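Local coordinates for protein dephospho-CoA kinase (Mycobacterium paratuberculosis, PDB 6N39) that probably phosphorylates the 3'-hydroxyl of dephospho-CoA with ATP, the last step of coenzyme A synthesis, and carries a C-terminal UPF0157 (GrpB-type) domain involved in proper folding of the enzyme, at residues L123-M128 against A165-D170; N237-A242 against I270-T275; A280-L285 against V341-D346. All coordinates share one frame; numbering follows the deposited sequence.

Interaction 1 (L123-M128 against A165-D170); sequences LVESGM and AAQASD
E125 reaches across to Q167 and A168, joining two loops of the P-loop kinase fold. One loop follows strand 115-119 and contains a type I beta turn from V124 to G127. The other links helix 157-165 to helix 170-176, with S169 as N-cap of the second helix. The backbone of E125 is still 6.0 Å, CA to CA, from that of A168, so the glutamate chain spans the distance. From CB, the torsion chi1 of -70° sets CG beside the glutamate's own backbone N, where CG comes within 4.1 Å of A168 CB. A bend at chi2 (83°) then swings the head group round, and CD lies 3.8 Å from the same methyl. At the tip the two oxygens part company. OE1 folds back toward the main chain of E125, while OE2 accepts a hydrogen bond from A168 N at 3.0 Å, with a nearly straight N-H...O angle of 160°. The donor approaches OE2 from the anti side and tilted out of the carboxylate plane. The same oxygen also rests 3.6 Å from Q167 CB, so its polar grip on the amide is accompanied by contacts with aliphatic carbon. Beyond that CB, Q167 runs out extended, and its OE1 accepts a hydrogen bond from the backbone N of I18, next to the predicted ATP-binding residues that begin at G19. The loop tied by E125 is thus also bonded to the phosphate-binding loop, the Q167 side chain lying about 7 Å from that of K22, a predicted ATP-binding residue. V124, whose side chain also packs on T15, I137 and helix 170-176, adds an apolar contact: its CG1 meets A168 CB at 4.0 Å.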
# COMPACT_ATOMS: atom_id res chain seq x y z
N LEU A 123 -12.19 -7.76 1.21
CA LEU A 123 -11.14 -6.84 0.78
C LEU A 123 -10.39 -7.37 -0.44
O LEU A 123 -10.22 -6.66 -1.44
CB LEU A 123 -10.18 -6.58 1.95
CG LEU A 123 -9.04 -5.57 1.79
CD1 LEU A 123 -8.65 -5.05 3.16
CD2 LEU A 123 -7.81 -6.18 1.14
N VAL A 124 -9.94 -8.62 -0.37
CA VAL A 124 -9.15 -9.19 -1.45
C VAL A 124 -10.02 -9.45 -2.68
O VAL A 124 -9.63 -9.12 -3.81
CB VAL A 124 -8.44 -10.47 -0.97
CG1 VAL A 124 -7.65 -11.10 -2.10
CG2 VAL A 124 -7.53 -10.17 0.22
N GLU A 125 -11.21 -10.01 -2.48
CA GLU A 125 -12.04 -10.41 -3.61
C GLU A 125 -12.45 -9.22 -4.47
O GLU A 125 -12.71 -9.39 -5.67
CB GLU A 125 -13.28 -11.16 -3.14
CG GLU A 125 -13.01 -12.54 -2.57
CD GLU A 125 -12.58 -12.54 -1.11
OE1 GLU A 125 -12.31 -11.46 -0.52
OE2 GLU A 125 -12.51 -13.65 -0.54
N SER A 126 -12.56 -8.03 -3.88
CA SER A 126 -13.08 -6.89 -4.62
C SER A 126 -11.99 -5.85 -4.92
O SER A 126 -12.30 -4.79 -5.46
CB SER A 126 -14.24 -6.26 -3.86
OG SER A 126 -13.81 -5.83 -2.59
N GLY A 127 -10.73 -6.17 -4.64
CA GLY A 127 -9.64 -5.30 -5.04
C GLY A 127 -9.55 -4.00 -4.27
O GLY A 127 -9.17 -2.97 -4.84
N MET A 128 -9.87 -4.03 -2.97
CA MET A 128 -9.89 -2.82 -2.15
C MET A 128 -8.58 -2.56 -1.41
O MET A 128 -8.48 -1.52 -0.74
CB MET A 128 -11.04 -2.90 -1.14
CG MET A 128 -12.44 -2.83 -1.76
SD MET A 128 -13.71 -3.18 -0.52
CE MET A 128 -13.46 -1.86 0.67
N ALA A 165 -13.50 -22.85 -0.00
CA ALA A 165 -13.09 -22.85 -1.40
C ALA A 165 -13.72 -21.71 -2.18
O ALA A 165 -13.14 -21.25 -3.17
CB ALA A 165 -13.43 -24.19 -2.05
N ALA A 166 -14.90 -21.24 -1.77
CA ALA A 166 -15.59 -20.20 -2.52
C ALA A 166 -14.98 -18.82 -2.33
O ALA A 166 -15.41 -17.88 -3.02
CB ALA A 166 -17.07 -20.17 -2.13
N GLN A 167 -14.02 -18.65 -1.43
CA GLN A 167 -13.39 -17.36 -1.21
C GLN A 167 -12.08 -17.27 -1.99
O GLN A 167 -11.71 -18.17 -2.74
CB GLN A 167 -13.14 -17.12 0.28
CG GLN A 167 -14.36 -17.23 1.19
CD GLN A 167 -14.01 -16.89 2.62
OE1 GLN A 167 -13.03 -17.39 3.17
NE2 GLN A 167 -14.80 -16.01 3.23
N ALA A 168 -11.35 -16.17 -1.77
CA ALA A 168 -10.05 -15.98 -2.39
C ALA A 168 -9.06 -17.04 -1.91
O ALA A 168 -9.20 -17.59 -0.81
CB ALA A 168 -9.52 -14.58 -2.08
N SER A 169 -8.07 -17.32 -2.74
CA SER A 169 -6.99 -18.20 -2.34
C SER A 169 -5.99 -17.47 -1.44
O SER A 169 -5.95 -16.24 -1.39
CB SER A 169 -6.26 -18.76 -3.57
OG SER A 169 -5.47 -17.74 -4.18
N ASP A 170 -5.19 -18.25 -0.71
CA ASP A 170 -4.12 -17.67 0.09
C ASP A 170 -3.10 -16.95 -0.79
O ASP A 170 -2.45 -16.00 -0.34
CB ASP A 170 -3.42 -18.75 0.92
CG ASP A 170 -4.07 -18.96 2.28
OD1 ASP A 170 -4.91 -18.12 2.68
OD2 ASP A 170 -3.73 -19.95 2.96

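Interaction 2 (N237-A242 against I270-T275)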
# COMPACT_ATOMS: atom_id res chain seq x y z
N ASN A 237 -0.10 0.53 -6.93
CA ASN A 237 -1.56 0.59 -6.90
C ASN A 237 -2.04 1.62 -5.88
O ASN A 237 -2.95 2.42 -6.16
CB ASN A 237 -2.15 -0.78 -6.57
CG ASN A 237 -1.99 -1.78 -7.71
OD1 ASN A 237 -1.67 -1.40 -8.84
ND2 ASN A 237 -2.22 -3.06 -7.42
N ARG A 238 -1.45 1.59 -4.68
CA ARG A 238 -1.83 2.52 -3.61
C ARG A 238 -1.64 3.97 -4.05
O ARG A 238 -2.49 4.84 -3.78
CB ARG A 238 -1.00 2.22 -2.36
CG ARG A 238 -1.20 3.19 -1.20
CD ARG A 238 -0.28 2.85 0.02
NE ARG A 238 -0.46 1.46 0.45
CZ ARG A 238 0.53 0.59 0.67
NH1 ARG A 238 1.81 0.97 0.58
NH2 ARG A 238 0.22 -0.66 1.01
N LEU A 239 -0.55 4.25 -4.75
CA LEU A 239 -0.26 5.62 -5.16
C LEU A 239 -1.15 6.04 -6.34
O LEU A 239 -1.57 7.20 -6.41
CB LEU A 239 1.22 5.77 -5.52
CG LEU A 239 2.26 5.59 -4.39
CD1 LEU A 239 3.71 5.55 -4.95
CD2 LEU A 239 2.14 6.69 -3.37
N LYS A 240 -1.47 5.12 -7.26
CA LYS A 240 -2.43 5.45 -8.31
C LYS A 240 -3.77 5.86 -7.71
O LYS A 240 -4.35 6.90 -8.07
CB LYS A 240 -2.60 4.25 -9.26
CG LYS A 240 -1.42 4.06 -10.23
CD LYS A 240 -1.58 2.79 -11.07
CE LYS A 240 -2.77 2.84 -12.05
NZ LYS A 240 -2.58 3.78 -13.18
N THR A 241 -4.26 5.06 -6.76
CA THR A 241 -5.52 5.37 -6.11
C THR A 241 -5.45 6.70 -5.38
O THR A 241 -6.38 7.51 -5.47
CB THR A 241 -5.92 4.24 -5.15
OG1 THR A 241 -6.18 3.07 -5.92
CG2 THR A 241 -7.18 4.62 -4.36
N ALA A 242 -4.35 6.95 -4.66
CA ALA A 242 -4.23 8.19 -3.90
C ALA A 242 -4.13 9.42 -4.81
O ALA A 242 -4.59 10.50 -4.44
CB ALA A 242 -3.03 8.12 -2.95
N ILE A 270 12.56 1.01 -1.79
CA ILE A 270 11.89 0.92 -3.08
C ILE A 270 11.66 2.32 -3.62
O ILE A 270 11.07 3.17 -2.94
CB ILE A 270 10.57 0.14 -2.95
CG1 ILE A 270 10.87 -1.34 -2.68
CG2 ILE A 270 9.70 0.31 -4.20
CD1 ILE A 270 9.64 -2.22 -2.56
N ASP A 271 12.12 2.58 -4.85
CA ASP A 271 11.88 3.88 -5.48
C ASP A 271 10.72 3.78 -6.46
O ASP A 271 10.68 2.86 -7.29
CB ASP A 271 13.11 4.39 -6.22
CG ASP A 271 14.24 4.74 -5.27
OD1 ASP A 271 14.97 3.81 -4.87
OD2 ASP A 271 14.37 5.93 -4.93
N ILE A 272 9.82 4.76 -6.38
CA ILE A 272 8.66 4.90 -7.26
C ILE A 272 8.69 6.30 -7.87
O ILE A 272 9.00 7.27 -7.18
CB ILE A 272 7.34 4.73 -6.48
CG1 ILE A 272 7.32 3.42 -5.69
CG2 ILE A 272 6.16 4.83 -7.46
CD1 ILE A 272 7.39 2.15 -6.58
N GLN A 273 8.31 6.42 -9.14
CA GLN A 273 8.11 7.74 -9.73
C GLN A 273 6.64 7.91 -10.10
O GLN A 273 6.08 7.08 -10.83
CB GLN A 273 8.99 7.93 -10.97
CG GLN A 273 8.76 9.30 -11.62
CD GLN A 273 9.68 9.56 -12.79
OE1 GLN A 273 10.70 10.25 -12.64
NE2 GLN A 273 9.34 9.00 -13.96
N ILE A 274 6.04 8.99 -9.61
CA ILE A 274 4.75 9.48 -10.11
C ILE A 274 5.04 10.58 -11.12
O ILE A 274 5.68 11.59 -10.79
CB ILE A 274 3.88 10.01 -8.96
CG1 ILE A 274 3.65 8.94 -7.89
CG2 ILE A 274 2.56 10.54 -9.52
CD1 ILE A 274 2.92 9.49 -6.64
N THR A 275 4.56 10.39 -12.36
CA THR A 275 4.66 11.42 -13.38
C THR A 275 3.41 12.29 -13.34
O THR A 275 2.29 11.77 -13.38
CB THR A 275 4.81 10.78 -14.78
OG1 THR A 275 6.06 10.07 -14.85
CG2 THR A 275 4.80 11.84 -15.85
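L239, on helix 228-243, projects between I272 and I274 of strand 270-276, a helix-on-sheet packing in the GrpB-family domain. The two isoleucines are two positions apart on the strand and both direct their side chains toward the helix, whereas Q273 between them points away. The leucine is gripped at two levels. Near its end, CD1 comes up against the beta-branch of I272, 3.6 Å from CG2 and 4.0 Å from CB. The two side chains meet at an oblique angle, so the contact is made by one methyl against one branch and not along their whole lengths. In I272 the chi1 of -53° places CG2 anti to the backbone N, and this is the branch that L239 meets; CG1 stands a little farther off and CD1 farther still. I274 meets the leucine closer to its backbone. Extended through chi2 (173°), it carries its CD1 to the base of the leucine, 4.2 Å from L239 CB. The nearest backbones, L239 and I274, remain 8.0 Å apart from CA to CA, and no hydrogen bond crosses between the segments; side-chain hydrocarbon makes the whole contact, and all three residues are buried. The helix also reaches beyond this packing: R238 forms a salt bridge with D178 and bonds F132 O, both in the kinase part. L239 itself also touches Y294, while on the strand I272 extends the apolar layer to I235 and V250, and I274 CD1 packs 3.6 Å from V341 CG1.

Interaction 3 (A280-L285 against V341-D346); sequences AAADEL and VHIRVD
I343 meets A282 and L285 with both branches of its side chain. The closer contact is methyl to methyl: I343 CG2 stands 3.5 Å from A282 CB and 4.1 Å from A282 CA. Because alanine has only one methyl to place in the interface, helix and strand can draw together, with the CA atoms of A282 and I343 just 6.4 Å apart. The other branch of I343 runs extended (chi2 -178°) to put CD1 4.2 Å from L285 CD1, where the two chains meet at a slant. L285 follows the last turn of helix 279-284, and its N is bonded to A282 O at 2.9 Å, which couples the two residues that I343 touches. Further out, D283 forms salt bridges with R328, on the neighbouring strand 328-331, and with R296. R344, pointing away from the helix, forms a salt bridge with D303 and packs against helix 349-363. Strand 339-345 runs between strands 270-276 and 328-331 in the mixed sheet; helix 279-284 spans this region of one face, L285 and I343 both touching V276 and A282 touching R328.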
# COMPACT_ATOMS: atom_id res chain seq x y z
N ALA A 280 2.54 22.36 -9.97
CA ALA A 280 1.31 22.68 -9.24
C ALA A 280 0.50 21.42 -8.90
O ALA A 280 -0.02 21.28 -7.78
CB ALA A 280 0.45 23.64 -10.07
N ALA A 281 0.39 20.49 -9.85
CA ALA A 281 -0.29 19.22 -9.58
C ALA A 281 0.44 18.41 -8.50
O ALA A 281 -0.19 17.84 -7.59
CB ALA A 281 -0.41 18.43 -10.88
N ALA A 282 1.77 18.35 -8.60
CA ALA A 282 2.56 17.72 -7.55
C ALA A 282 2.23 18.32 -6.18
O ALA A 282 2.07 17.60 -5.19
CB ALA A 282 4.05 17.86 -7.84
N ASP A 283 2.08 19.64 -6.12
CA ASP A 283 1.82 20.27 -4.84
C ASP A 283 0.40 19.95 -4.35
O ASP A 283 0.16 19.91 -3.14
CB ASP A 283 2.06 21.78 -4.94
CG ASP A 283 3.56 22.13 -4.92
OD1 ASP A 283 4.37 21.30 -4.46
OD2 ASP A 283 3.93 23.24 -5.34
N GLU A 284 -0.53 19.71 -5.28
CA GLU A 284 -1.85 19.24 -4.87
C GLU A 284 -1.80 17.84 -4.25
O GLU A 284 -2.76 17.42 -3.60
CB GLU A 284 -2.82 19.23 -6.07
CG GLU A 284 -3.21 20.60 -6.59
CD GLU A 284 -4.14 20.53 -7.81
OE1 GLU A 284 -4.53 19.41 -8.24
OE2 GLU A 284 -4.47 21.60 -8.35
N LEU A 285 -0.73 17.09 -4.48
CA LEU A 285 -0.69 15.73 -3.93
C LEU A 285 -0.30 15.62 -2.44
O LEU A 285 -0.25 14.50 -1.92
CB LEU A 285 0.26 14.87 -4.76
CG LEU A 285 -0.31 14.50 -6.14
CD1 LEU A 285 0.77 13.82 -6.99
CD2 LEU A 285 -1.51 13.57 -5.99
N VAL A 341 9.24 8.22 -3.02
CA VAL A 341 8.24 8.51 -4.04
C VAL A 341 8.62 9.83 -4.69
O VAL A 341 8.36 10.91 -4.14
CB VAL A 341 6.81 8.56 -3.47
CG1 VAL A 341 5.79 8.89 -4.57
CG2 VAL A 341 6.44 7.22 -2.83
N HIS A 342 9.25 9.76 -5.86
CA HIS A 342 9.65 10.94 -6.61
C HIS A 342 8.48 11.41 -7.47
O HIS A 342 7.86 10.60 -8.16
CB HIS A 342 10.86 10.63 -7.51
CG HIS A 342 12.00 9.96 -6.79
ND1 HIS A 342 13.06 10.65 -6.26
CD2 HIS A 342 12.24 8.65 -6.54
CE1 HIS A 342 13.91 9.80 -5.70
NE2 HIS A 342 13.43 8.58 -5.85
N ILE A 343 8.20 12.70 -7.46
CA ILE A 343 7.12 13.27 -8.27
C ILE A 343 7.77 14.20 -9.28
O ILE A 343 8.34 15.24 -8.89
CB ILE A 343 6.10 14.03 -7.41
CG1 ILE A 343 5.67 13.17 -6.21
CG2 ILE A 343 4.89 14.44 -8.26
CD1 ILE A 343 4.63 13.83 -5.36
N ARG A 344 7.69 13.83 -10.56
CA ARG A 344 8.41 14.51 -11.62
C ARG A 344 7.45 14.83 -12.77
O ARG A 344 6.44 14.14 -12.97
CB ARG A 344 9.60 13.66 -12.12
CG ARG A 344 10.66 13.35 -11.02
CD ARG A 344 12.02 13.05 -11.68
NE ARG A 344 13.09 12.80 -10.72
CZ ARG A 344 13.35 11.62 -10.17
NH1 ARG A 344 12.60 10.56 -10.47
NH2 ARG A 344 14.36 11.50 -9.30
N VAL A 345 7.79 15.88 -13.52
CA VAL A 345 6.91 16.43 -14.55
C VAL A 345 7.15 15.70 -15.87
O VAL A 345 8.29 15.55 -16.31
CB VAL A 345 7.14 17.94 -14.71
CG1 VAL A 345 6.29 18.50 -15.87
CG2 VAL A 345 6.80 18.69 -13.39
N ASP A 346 6.06 15.28 -16.50
CA ASP A 346 6.00 14.64 -17.82
C ASP A 346 6.94 15.27 -18.84
O ASP A 346 6.75 16.43 -19.23
CB ASP A 346 4.55 14.73 -18.33
CG ASP A 346 4.30 13.89 -19.59
OD1 ASP A 346 5.00 12.88 -19.79
OD2 ASP A 346 3.40 14.25 -20.38

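Overall arrangement
Interaction 1 belongs to the kinase part and is partly buried; interactions 2 and 3 are buried in the UPF0157 region. The chemistry follows this division: a glutamate bonding a loop amide beside a small apolar contact in interaction 1, hydrocarbon alone across interactions 2 and 3. The latter two share a sheet. Strands 270-276 and 339-345 are parallel neighbours, probably hydrogen-bonded through H342 N and I272 O (2.8 Å) and through I274 N and H342 O, and strand 270-276 leads on into helix 279-284. Their centres are 11 Å apart. Interaction 1 touches neither: its centre lies 23 Å from that of interaction 2 and 33 Å from that of interaction 3.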